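Local coordinates for acetyltransferase (Bacillus cereus, PDB 1Y9W), which probably transfers an acyl group, most likely acetyl from acetyl-coenzyme A, to an acceptor that remains unspecified, at residues V33-E38 against G57-Y62; I100-F105 against H134-R139. One frame throughout, in Å; residues are numbered along the deposited sequence.

From the N terminus the chain passes through helix 11-27 and a loop before contact 1 lays residues 33-38 on the end of strand 51-60, closing a loop that holds most of the hairpin of strands 38-45 and 51-60. Strand 63-71 and helix 80-94 follow. Contact 2 then pairs strand 99-105 with the C-terminal strand 133-139, enclosing helix 110-115 and strand 119-124. The loops run in series, neither nested nor crossed; their centres lie about 17 Å apart, both reach the same sheet, and both touch the second subunit. Together they illustrate how a GNAT-type sheet joins hairpin neighbours and strands far apart in sequence.

Contact 1 of 2, residues V33-E38 against G57-Y62; sequences VKQPME and GTMYFY
The open end of a β-hairpin in the GNAT sheet, where the loop after helix 11-27 turns into strand 38-45, brings V33-E38 against the end of strand 51-60 and the turn beyond it. E38 and M59 form an antiparallel hydrogen-bonded pair: M59 N donates to E38 O at 2.7 Å, nearly straight at 168°, and E38 N returns a bond to M59 O at 3.1 Å. M59 O also receives the CA-H of M37, its CA 3.2 Å away. On one side of this pair the side chains of E38 and M59 lie alongside and point the same way, M59 CE reaching the carboxylate carbon CD of E38 at 3.9 Å; E38 OE1 goes on to a salt bridge with K95. M37 leaves on the opposite side from E38 and M59, the side of Y60, its SD approaching the Y60 ring obliquely, 5.5 Å from the centroid, as a Met-aromatic contact.

Before the strand begins, Q35 takes over. With CG anti to the backbone N (chi1 167°) and the chain extended beyond it, the amide is carried past Y62, whose ring lies with one face over Q35 CB; amide and ring planes are 26° apart. In the turn toward strand 63-71 a water bridges the backbones, donating to Q35 O and accepting from F61 N. Farther back, V33 O meets F61 CA at 3.1 Å and lies at the edge of the F61 ring, while V33 and F61 both pack on P128 of the second subunit. Beyond the E38-M59 pair, direct strand pairing thus gives way to a water that links the irregular loop to F61, with Q35 packed over the Y62 ring face, and the contact continues to the dimer interface.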
loop_
_atom_site.group_PDB
_atom_site.type_symbol
_atom_site.label_atom_id
_atom_site.label_comp_id
_atom_site.label_asym_id
_atom_site.label_seq_id
_atom_site.Cartn_x
_atom_site.Cartn_y
_atom_site.Cartn_z
ATOM N N VAL A 33 -17.635 -10.038 -1.435
ATOM C CA VAL A 33 -16.208 -9.702 -1.406
ATOM C C VAL A 33 -15.781 -9.095 -0.075
ATOM O O VAL A 33 -14.590 -8.842 0.149
ATOM C CB VAL A 33 -15.829 -8.697 -2.535
ATOM C CG1 VAL A 33 -16.154 -9.280 -3.895
ATOM C CG2 VAL A 33 -16.570 -7.384 -2.343
ATOM N N LYS A 34 -16.750 -8.874 0.810
ATOM C CA LYS A 34 -16.470 -8.260 2.100
ATOM C C LYS A 34 -15.897 -9.167 3.196
ATOM O O LYS A 34 -16.500 -9.353 4.262
ATOM C CB LYS A 34 -17.721 -7.526 2.603
ATOM C CG LYS A 34 -18.135 -6.373 1.682
ATOM C CD LYS A 34 -19.353 -5.616 2.191
ATOM C CE LYS A 34 -19.805 -4.592 1.165
ATOM N NZ LYS A 34 -20.987 -3.822 1.613
ATOM N N GLN A 35 -14.720 -9.724 2.923
ATOM C CA GLN A 35 -14.032 -10.555 3.896
ATOM C C GLN A 35 -13.663 -9.611 5.033
ATOM O O GLN A 35 -13.080 -8.557 4.800
ATOM C CB GLN A 35 -12.754 -11.135 3.291
ATOM C CG GLN A 35 -11.815 -11.762 4.318
ATOM C CD GLN A 35 -10.466 -12.158 3.727
ATOM O OE1 GLN A 35 -9.897 -11.433 2.911
ATOM N NE2 GLN A 35 -9.942 -13.300 4.152
ATOM N N PRO A 36 -14.022 -9.957 6.277
ATOM C CA PRO A 36 -13.669 -9.063 7.387
ATOM C C PRO A 36 -12.146 -8.880 7.454
ATOM O O PRO A 36 -11.396 -9.860 7.486
ATOM C CB PRO A 36 -14.251 -9.784 8.605
ATOM C CG PRO A 36 -14.255 -11.236 8.177
ATOM C CD PRO A 36 -14.726 -11.156 6.760
ATOM N N MET A 37 -11.692 -7.627 7.465
ATOM C CA MET A 37 -10.257 -7.362 7.485
ATOM C C MET A 37 -9.554 -8.063 8.630
ATOM O O MET A 37 -10.083 -8.170 9.739
ATOM C CB MET A 37 -9.962 -5.864 7.546
ATOM C CG MET A 37 -8.486 -5.557 7.314
ATOM S SD MET A 37 -8.116 -3.800 7.132
ATOM C CE MET A 37 -7.538 -3.441 8.818
ATOM N N GLU A 38 -8.349 -8.540 8.355
ATOM C CA GLU A 38 -7.589 -9.250 9.359
ATOM C C GLU A 38 -6.094 -9.241 9.068
ATOM O O GLU A 38 -5.666 -9.443 7.932
ATOM C CB GLU A 38 -8.088 -10.691 9.442
ATOM C CG GLU A 38 -7.313 -11.546 10.413
ATOM C CD GLU A 38 -7.759 -12.992 10.406
ATOM O OE1 GLU A 38 -7.111 -13.811 11.088
ATOM O OE2 GLU A 38 -8.751 -13.313 9.723
ATOM N N GLY A 57 1.165 -9.757 7.001
ATOM C CA GLY A 57 0.328 -9.370 5.880
ATOM C C GLY A 57 -1.050 -9.027 6.395
ATOM O O GLY A 57 -1.321 -9.186 7.590
ATOM N N THR A 58 -1.915 -8.533 5.516
ATOM C CA THR A 58 -3.278 -8.199 5.919
ATOM C C THR A 58 -4.214 -8.755 4.856
ATOM O O THR A 58 -3.885 -8.749 3.661
ATOM C CB THR A 58 -3.519 -6.673 6.044
ATOM O OG1 THR A 58 -3.804 -6.134 4.756
ATOM C CG2 THR A 58 -2.294 -5.961 6.619
ATOM N N MET A 59 -5.368 -9.247 5.300
ATOM C CA MET A 59 -6.360 -9.824 4.404
ATOM C C MET A 59 -7.648 -9.003 4.339
ATOM O O MET A 59 -8.069 -8.388 5.321
ATOM C CB MET A 59 -6.712 -11.247 4.852
ATOM C CG MET A 59 -5.573 -12.249 4.790
ATOM S SD MET A 59 -6.101 -13.903 5.291
ATOM C CE MET A 59 -5.961 -13.697 7.054
ATOM N N TYR A 60 -8.261 -9.000 3.161
ATOM C CA TYR A 60 -9.529 -8.321 2.919
ATOM C C TYR A 60 -9.871 -8.502 1.443
ATOM O O TYR A 60 -8.984 -8.790 0.643
ATOM C CB TYR A 60 -9.461 -6.835 3.291
ATOM C CG TYR A 60 -8.463 -6.002 2.524
ATOM C CD1 TYR A 60 -7.187 -5.765 3.027
ATOM C CD2 TYR A 60 -8.818 -5.398 1.320
ATOM C CE1 TYR A 60 -6.295 -4.938 2.350
ATOM C CE2 TYR A 60 -7.934 -4.573 0.638
ATOM C CZ TYR A 60 -6.682 -4.347 1.159
ATOM O OH TYR A 60 -5.827 -3.512 0.490
ATOM N N PHE A 61 -11.146 -8.354 1.082
ATOM C CA PHE A 61 -11.561 -8.553 -0.308
ATOM C C PHE A 61 -11.162 -9.957 -0.727
ATOM O O PHE A 61 -11.065 -10.269 -1.918
ATOM C CB PHE A 61 -10.868 -7.552 -1.233
ATOM C CG PHE A 61 -11.459 -6.184 -1.187
ATOM C CD1 PHE A 61 -12.644 -5.947 -0.500
ATOM C CD2 PHE A 61 -10.860 -5.138 -1.878
ATOM C CE1 PHE A 61 -13.229 -4.689 -0.506
ATOM C CE2 PHE A 61 -11.439 -3.872 -1.890
ATOM C CZ PHE A 61 -12.629 -3.647 -1.203
ATOM N N TYR A 62 -10.934 -10.795 0.276
ATOM C CA TYR A 62 -10.516 -12.174 0.074
ATOM C C TYR A 62 -9.197 -12.318 -0.672
ATOM O O TYR A 62 -9.083 -13.063 -1.647
ATOM C CB TYR A 62 -11.625 -12.983 -0.599
ATOM C CG TYR A 62 -12.746 -13.276 0.370
ATOM C CD1 TYR A 62 -12.522 -14.059 1.506
ATOM C CD2 TYR A 62 -14.012 -12.719 0.192
ATOM C CE1 TYR A 62 -13.533 -14.275 2.445
ATOM C CE2 TYR A 62 -15.032 -12.928 1.125
ATOM C CZ TYR A 62 -14.787 -13.704 2.246
ATOM O OH TYR A 62 -15.793 -13.910 3.161
HETATM O O HOH W 1 -13.053 -6.647 2.946
#

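Contact 2 of 2, residues I100-F105 against H134-R139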
loop_
_atom_site.group_PDB
_atom_site.type_symbol
_atom_site.label_atom_id
_atom_site.label_comp_id
_atom_site.label_asym_id
_atom_site.label_seq_id
_atom_site.Cartn_x
_atom_site.Cartn_y
_atom_site.Cartn_z
ATOM N N ILE A 100 -2.841 -13.366 -3.822
ATOM C CA ILE A 100 -1.819 -12.820 -2.931
ATOM C C ILE A 100 -1.102 -11.707 -3.687
ATOM O O ILE A 100 -0.678 -11.906 -4.830
ATOM C CB ILE A 100 -0.765 -13.866 -2.528
ATOM C CG1 ILE A 100 -1.447 -15.076 -1.898
ATOM C CG2 ILE A 100 0.216 -13.247 -1.530
ATOM C CD1 ILE A 100 -0.484 -16.166 -1.474
ATOM N N LEU A 101 -0.984 -10.541 -3.059
ATOM C CA LEU A 101 -0.304 -9.408 -3.679
ATOM C C LEU A 101 0.837 -8.961 -2.785
ATOM O O LEU A 101 0.744 -9.038 -1.562
ATOM C CB LEU A 101 -1.258 -8.228 -3.866
ATOM C CG LEU A 101 -2.445 -8.396 -4.809
ATOM C CD1 LEU A 101 -3.374 -7.207 -4.659
ATOM C CD2 LEU A 101 -1.949 -8.516 -6.240
ATOM N N LEU A 102 1.912 -8.493 -3.406
ATOM C CA LEU A 102 3.077 -7.997 -2.684
ATOM C C LEU A 102 3.962 -7.237 -3.672
ATOM O O LEU A 102 3.859 -7.416 -4.886
ATOM C CB LEU A 102 3.861 -9.162 -2.068
ATOM C CG LEU A 102 4.541 -10.153 -3.020
ATOM C CD1 LEU A 102 5.862 -9.585 -3.508
ATOM C CD2 LEU A 102 4.807 -11.458 -2.299
ATOM N N ASP A 103 4.808 -6.357 -3.160
ATOM C CA ASP A 103 5.722 -5.638 -4.029
ATOM C C ASP A 103 7.084 -5.772 -3.389
ATOM O O ASP A 103 7.191 -6.050 -2.193
ATOM C CB ASP A 103 5.342 -4.163 -4.184
ATOM C CG ASP A 103 5.413 -3.392 -2.886
ATOM O OD1 ASP A 103 4.349 -3.194 -2.260
ATOM O OD2 ASP A 103 6.532 -2.982 -2.498
ATOM N N SER A 104 8.124 -5.597 -4.194
ATOM C CA SER A 104 9.482 -5.726 -3.705
ATOM C C SER A 104 10.393 -4.812 -4.516
ATOM O O SER A 104 10.370 -4.834 -5.744
ATOM C CB SER A 104 9.930 -7.185 -3.853
ATOM O OG SER A 104 11.185 -7.417 -3.246
ATOM N N PHE A 105 11.177 -3.996 -3.823
ATOM C CA PHE A 105 12.115 -3.103 -4.480
ATOM C C PHE A 105 13.284 -3.946 -4.975
ATOM O O PHE A 105 13.497 -5.064 -4.502
ATOM C CB PHE A 105 12.605 -2.041 -3.500
ATOM C CG PHE A 105 11.618 -0.937 -3.269
ATOM C CD1 PHE A 105 11.499 0.105 -4.179
ATOM C CD2 PHE A 105 10.792 -0.944 -2.153
ATOM C CE1 PHE A 105 10.568 1.131 -3.983
ATOM C CE2 PHE A 105 9.860 0.074 -1.950
ATOM C CZ PHE A 105 9.749 1.115 -2.869
ATOM N N HIS A 134 9.085 -3.627 -7.897
ATOM C CA HIS A 134 8.373 -4.652 -8.645
ATOM C C HIS A 134 7.138 -5.184 -7.933
ATOM O O HIS A 134 7.200 -5.594 -6.778
ATOM C CB HIS A 134 9.337 -5.777 -8.972
ATOM C CG HIS A 134 10.589 -5.290 -9.627
ATOM N ND1 HIS A 134 11.636 -4.745 -8.913
ATOM C CD2 HIS A 134 10.923 -5.173 -10.934
ATOM C CE1 HIS A 134 12.558 -4.312 -9.753
ATOM N NE2 HIS A 134 12.151 -4.559 -10.985
ATOM N N PHE A 135 6.018 -5.162 -8.645
ATOM C CA PHE A 135 4.736 -5.605 -8.116
ATOM C C PHE A 135 4.393 -7.014 -8.572
ATOM O O PHE A 135 4.307 -7.297 -9.772
ATOM C CB PHE A 135 3.665 -4.602 -8.531
ATOM C CG PHE A 135 3.874 -3.242 -7.928
ATOM C CD1 PHE A 135 3.077 -2.800 -6.871
ATOM C CD2 PHE A 135 4.924 -2.430 -8.362
ATOM C CE1 PHE A 135 3.327 -1.563 -6.250
ATOM C CE2 PHE A 135 5.186 -1.194 -7.750
ATOM C CZ PHE A 135 4.389 -0.760 -6.693
ATOM N N PHE A 136 4.201 -7.892 -7.590
ATOM C CA PHE A 136 3.908 -9.297 -7.844
ATOM C C PHE A 136 2.512 -9.757 -7.440
ATOM O O PHE A 136 1.835 -9.134 -6.628
ATOM C CB PHE A 136 4.923 -10.196 -7.120
ATOM C CG PHE A 136 6.333 -10.081 -7.638
ATOM C CD1 PHE A 136 7.213 -9.136 -7.108
ATOM C CD2 PHE A 136 6.785 -10.931 -8.646
ATOM C CE1 PHE A 136 8.532 -9.037 -7.576
ATOM C CE2 PHE A 136 8.096 -10.845 -9.123
ATOM C CZ PHE A 136 8.974 -9.897 -8.588
ATOM N N GLU A 137 2.099 -10.872 -8.032
ATOM C CA GLU A 137 0.817 -11.480 -7.744
ATOM C C GLU A 137 0.945 -12.983 -7.940
ATOM O O GLU A 137 1.788 -13.466 -8.695
ATOM C CB GLU A 137 -0.290 -10.953 -8.667
ATOM C CG GLU A 137 -0.201 -11.450 -10.102
ATOM C CD GLU A 137 -1.568 -11.645 -10.734
ATOM O OE1 GLU A 137 -2.452 -10.794 -10.511
ATOM O OE2 GLU A 137 -1.760 -12.646 -11.461
ATOM N N LYS A 138 0.098 -13.708 -7.224
ATOM C CA LYS A 138 0.029 -15.150 -7.302
ATOM C C LYS A 138 -1.431 -15.481 -7.046
ATOM O O LYS A 138 -2.009 -15.066 -6.035
ATOM C CB LYS A 138 0.906 -15.820 -6.246
ATOM C CG LYS A 138 0.655 -17.316 -6.165
ATOM C CD LYS A 138 1.475 -17.999 -5.098
ATOM C CE LYS A 138 2.891 -18.267 -5.563
ATOM N NZ LYS A 138 3.616 -19.103 -4.555
ATOM N N ARG A 139 -2.030 -16.195 -7.989
ATOM C CA ARG A 139 -3.424 -16.585 -7.891
ATOM C C ARG A 139 -3.483 -17.895 -7.128
ATOM O O ARG A 139 -2.682 -18.795 -7.382
ATOM C CB ARG A 139 -4.000 -16.747 -9.295
ATOM C CG ARG A 139 -3.955 -15.465 -10.101
ATOM C CD ARG A 139 -5.008 -14.504 -9.609
ATOM N NE ARG A 139 -4.902 -13.193 -10.234
ATOM C CZ ARG A 139 -5.868 -12.279 -10.206
ATOM N NH1 ARG A 139 -7.013 -12.544 -9.587
ATOM N NH2 ARG A 139 -5.690 -11.099 -10.784
#
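L102 and F136 meet on the face of the sheet that also bears I100, S104, H134 and K138: L102 CD1 sits 3.8 Å from F136 CB, the two side chains crossing at a slant. On the other face D103 CB rests over the F135 ring, 4.0 Å from its centroid and offset toward the rim, and L101 CD2 touches E137 CB at 3.8 Å. Between the two faces runs regular antiparallel pairing, with hydrogen-bonded pairs I100-K138, L102-F136 and S104-H134. Within the last, S104 O accepts H134 N at 2.8 Å from above the carbonyl plane, and H134 ND1 adds a weak bond at 3.4 Å; chi1 -52° places the ring beside the backbone N and chi2 80° turns its ND1 edge to S104 O, in the ring plane.

Farther out, Y113 and P110 of helix 110-115 pack on L102 and F136 respectively, while D103 OD2 is held by Q133. K138 NZ bonds H116 O and forms a salt bridge with E89. The F135 ring meets Y121 of the second subunit. Alternate residues thus bond across this pair while L101, F135 and E137 bond flanking strands 63-71 and 119-124, making both strands interior; one face binds helix 110-115, the other reaches the partner subunit.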